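Local coordinates for acetylated cis-Golgi protein, involved in ER-to-Golgi transport (Saccharomyces cerevisiae, PDB 6G8Y) that is the yeast homologue of the Golgi-stacking protein GRASP65 and acts in ER-to-Golgi transport, probably by binding partner proteins through its PDZ domains, at residues A[18-23]-A[74-79]. Numbering follows the deposited sequence.
Sequences IVWVDE and VNIWSA
W20 meets I76 and V74 through its CB and indole in the antiparallel sheet of a PDZ domain. The short strand 19-20 and strand 71-78 both pair with strand 33-38 but not with each other: W20 shares backbone bonds with D33, and N75 with V36 and G37. The nearest CA atoms of the two segments, those of W20 and I76, are 7.7 Å apart, and side chains bridge the interval. Tryptophan suits this place because CB, CG and the ring beyond offer a broad apolar surface to CD1 of I76, with CE3 reaching V74.

Along W20, the contact starts at the root: CB lies 3.6 Å from CD1 of I76. CG, one bond further on, is also 3.6 Å from I76 CD1. At the ring fusion, CD2 is 3.8 Å from the same I76 CD1. CE3 has moved off from that methyl, but it gains a looser neighbour in V74 CG1 at 4.4 Å. With chi1 at 178°, CG of W20 is anti to the backbone N, which carries the ring out from the strand; the side chain also touches R85 and E87 of strand 83-90.

Isoleucine is apt opposite because its longer branch, fully extended at chi2 173°, pushes its terminal methyl CD1 across to the indole, the two side chains crossing at roughly a right angle. V74, two residues earlier and so on the same side of its strand, is shorter and adds a looser contact through CG1. N75 and W77, which alternate with them, point to the other side, where they touch helix 2-10, formed by residues of the expression tag; asparagine fits there because N75 ND2 bonds to D40 and D86. The whole contact is apolar, and its closest piece, I76 CD1, stands 3.5 Å above the plane of the W20 ring, displaced toward the rim.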
ATOM      1  N   ILE A  18      -4.972   0.471   1.297  1.00 12.72           N
ATOM      2  CA  ILE A  18      -4.420  -0.645   2.038  1.00 12.62           C
ATOM      3  C   ILE A  18      -3.439  -0.067   3.053  1.00 12.11           C
ATOM      4  O   ILE A  18      -2.656   0.856   2.739  1.00 14.25           O
ATOM      5  CB  ILE A  18      -3.737  -1.645   1.091  1.00 13.67           C
ATOM      6  CG1 ILE A  18      -4.706  -2.013  -0.043  1.00 16.22           C
ATOM      7  CG2 ILE A  18      -3.277  -2.889   1.861  1.00 14.68           C
ATOM      8  CD1 ILE A  18      -4.147  -2.856  -1.161  1.00 16.09           C
ATOM      9  N   VAL A  19      -3.502  -0.575   4.279  1.00 12.22           N
ATOM     10  CA  VAL A  19      -2.600  -0.142   5.353  1.00 13.23           C
ATOM     11  C   VAL A  19      -1.865  -1.325   5.974  1.00 12.42           C
ATOM     12  O   VAL A  19      -2.319  -2.460   5.827  1.00 13.29           O
ATOM     13  CB  VAL A  19      -3.366   0.636   6.448  1.00 14.24           C
ATOM     14  CG1 VAL A  19      -3.994   1.886   5.821  1.00 16.75           C
ATOM     15  CG2 VAL A  19      -4.420  -0.234   7.132  1.00 15.48           C
ATOM     16  N   TRP A  20      -0.760  -1.046   6.668  1.00 13.59           N
ATOM     17  CA  TRP A  20       0.012  -2.022   7.437  1.00 14.93           C
ATOM     18  C   TRP A  20      -0.303  -1.798   8.905  1.00 15.79           C
ATOM     19  O   TRP A  20      -0.071  -0.700   9.407  1.00 18.26           O
ATOM     20  CB  TRP A  20       1.516  -1.787   7.212  1.00 16.70           C
ATOM     21  CG  TRP A  20       2.398  -2.692   7.980  1.00 18.06           C
ATOM     22  CD1 TRP A  20       2.834  -2.516   9.248  1.00 21.69           C
ATOM     23  CD2 TRP A  20       2.958  -3.918   7.519  1.00 17.49           C
ATOM     24  NE1 TRP A  20       3.634  -3.557   9.614  1.00 23.69           N
ATOM     25  CE2 TRP A  20       3.712  -4.451   8.584  1.00 21.44           C
ATOM     26  CE3 TRP A  20       2.860  -4.639   6.336  1.00 20.45           C
ATOM     27  CZ2 TRP A  20       4.395  -5.650   8.477  1.00 23.20           C
ATOM     28  CZ3 TRP A  20       3.538  -5.831   6.229  1.00 22.06           C
ATOM     29  CH2 TRP A  20       4.286  -6.330   7.297  1.00 22.76           C
ATOM     30  N   VAL A  21      -0.772  -2.813   9.607  1.00 17.11           N
ATOM     31  CA  VAL A  21      -1.157  -2.668  11.014  1.00 20.74           C
ATOM     32  C   VAL A  21      -0.315  -3.625  11.816  1.00 25.15           C
ATOM     33  O   VAL A  21      -0.194  -4.787  11.474  1.00 19.75           O
ATOM     34  CB  VAL A  21      -2.661  -2.936  11.243  1.00 23.77           C
ATOM     35  CG1 VAL A  21      -3.527  -1.978  10.457  1.00 25.55           C
ATOM     36  CG2 VAL A  21      -3.058  -4.368  10.889  1.00 25.78           C
ATOM     37  N   ASP A  22       0.301  -3.142  12.878  1.00 29.93           N
ATOM     38  CA  ASP A  22       1.056  -4.040  13.724  1.00 35.18           C
ATOM     39  C   ASP A  22       0.127  -4.487  14.842  1.00 35.17           C
ATOM     40  O   ASP A  22      -1.041  -4.082  14.922  1.00 32.25           O
ATOM     41  CB  ASP A  22       2.386  -3.401  14.177  1.00 40.57           C
ATOM     42  CG  ASP A  22       2.241  -2.462  15.352  1.00 45.38           C
ATOM     43  OD1 ASP A  22       1.168  -1.868  15.532  1.00 40.12           O
ATOM     44  OD2 ASP A  22       3.226  -2.315  16.105  1.00 56.65           O
ATOM     45  N   GLU A  23       0.650  -5.301  15.733  1.00 37.37           N
ATOM     46  CA  GLU A  23      -0.188  -5.953  16.721  1.00 40.95           C
ATOM     47  C   GLU A  23      -0.760  -4.936  17.720  1.00 39.67           C
ATOM     48  O   GLU A  23      -1.806  -5.184  18.285  1.00 43.53           O
ATOM     49  CB  GLU A  23       0.581  -7.066  17.453  1.00 45.16           C
ATOM     50  CG  GLU A  23       1.468  -7.947  16.567  1.00 46.89           C
ATOM     51  CD  GLU A  23       2.868  -7.384  16.318  1.00 56.38           C
ATOM     52  OE1 GLU A  23       3.426  -6.719  17.223  1.00 71.84           O
ATOM     53  OE2 GLU A  23       3.417  -7.589  15.208  1.00 57.86           O
ATOM     54  N   VAL A  74       6.840  -4.796   0.651  1.00 12.18           N
ATOM     55  CA  VAL A  74       5.714  -3.880   0.789  1.00 12.29           C
ATOM     56  C   VAL A  74       6.303  -2.511   1.099  1.00 11.99           C
ATOM     57  O   VAL A  74       7.024  -2.348   2.096  1.00 13.40           O
ATOM     58  CB  VAL A  74       4.795  -4.350   1.936  1.00 14.72           C
ATOM     59  CG1 VAL A  74       3.600  -3.430   2.119  1.00 15.97           C
ATOM     60  CG2 VAL A  74       4.353  -5.788   1.654  1.00 16.45           C
ATOM     61  N   ASN A  75       6.002  -1.538   0.252  1.00 11.55           N
ATOM     62  CA  ASN A  75       6.471  -0.166   0.417  1.00 11.80           C
ATOM     63  C   ASN A  75       5.494   0.626   1.241  1.00 11.63           C
ATOM     64  O   ASN A  75       4.318   0.740   0.865  1.00 12.48           O
ATOM     65  CB  ASN A  75       6.688   0.517  -0.936  1.00 13.05           C
ATOM     66  CG  ASN A  75       7.538  -0.314  -1.878  1.00 14.64           C
ATOM     67  OD1 ASN A  75       7.045  -0.800  -2.873  1.00 15.08           O
ATOM     68  ND2 ASN A  75       8.838  -0.487  -1.560  1.00 18.66           N
ATOM     69  N   ILE A  76       5.985   1.205   2.344  1.00 12.89           N
ATOM     70  CA  ILE A  76       5.139   1.901   3.294  1.00 14.48           C
ATOM     71  C   ILE A  76       5.488   3.371   3.358  1.00 15.62           C
ATOM     72  O   ILE A  76       6.649   3.733   3.239  1.00 17.58           O
ATOM     73  CB  ILE A  76       5.265   1.235   4.671  1.00 16.53           C
ATOM     74  CG1 ILE A  76       4.547  -0.133   4.590  1.00 20.69           C
ATOM     75  CG2 ILE A  76       4.689   2.097   5.788  1.00 16.99           C
ATOM     76  CD1 ILE A  76       4.731  -0.965   5.810  1.00 23.27           C
ATOM     77  N   TRP A  77       4.459   4.183   3.533  1.00 15.37           N
ATOM     78  CA  TRP A  77       4.569   5.610   3.875  0.57 18.37           C
ATOM     79  C   TRP A  77       3.956   5.774   5.255  1.00 18.41           C
ATOM     80  O   TRP A  77       2.770   5.490   5.426  1.00 16.55           O
ATOM     81  CB  TRP A  77       3.771   6.444   2.867  0.57 20.70           C
ATOM     82  CG  TRP A  77       3.593   7.924   3.217  0.57 24.16           C
ATOM     83  CD1 TRP A  77       2.439   8.536   3.620  0.57 23.47           C
ATOM     84  CD2 TRP A  77       4.596   8.946   3.173  0.57 24.87           C
ATOM     85  NE1 TRP A  77       2.656   9.878   3.817  0.57 25.06           N
ATOM     86  CE2 TRP A  77       3.971  10.157   3.560  0.57 26.03           C
ATOM     87  CE3 TRP A  77       5.960   8.962   2.840  0.57 25.35           C
ATOM     88  CZ2 TRP A  77       4.663  11.373   3.629  0.57 27.66           C
ATOM     89  CZ3 TRP A  77       6.651  10.178   2.914  0.57 28.46           C
ATOM     90  CH2 TRP A  77       5.994  11.363   3.306  0.57 29.42           C
ATOM     91  N   SER A  78       4.729   6.237   6.221  1.00 20.18           N
ATOM     92  CA  SER A  78       4.177   6.528   7.552  1.00 24.82           C
ATOM     93  C   SER A  78       3.618   7.947   7.537  1.00 26.59           C
ATOM     94  O   SER A  78       4.381   8.897   7.320  1.00 29.52           O
ATOM     95  CB  SER A  78       5.268   6.404   8.613  1.00 31.05           C
ATOM     96  OG  SER A  78       4.732   6.683   9.897  1.00 37.79           O
ATOM     97  N   ALA A  79       2.308   8.085   7.772  1.00 25.94           N
ATOM     98  CA  ALA A  79       1.602   9.366   7.618  1.00 31.88           C
ATOM     99  C   ALA A  79       2.125  10.460   8.532  1.00 38.23           C
ATOM    100  O   ALA A  79       2.330  11.595   8.082  1.00 46.48           O
ATOM    101  CB  ALA A  79       0.108   9.188   7.824  1.00 31.47           C
TER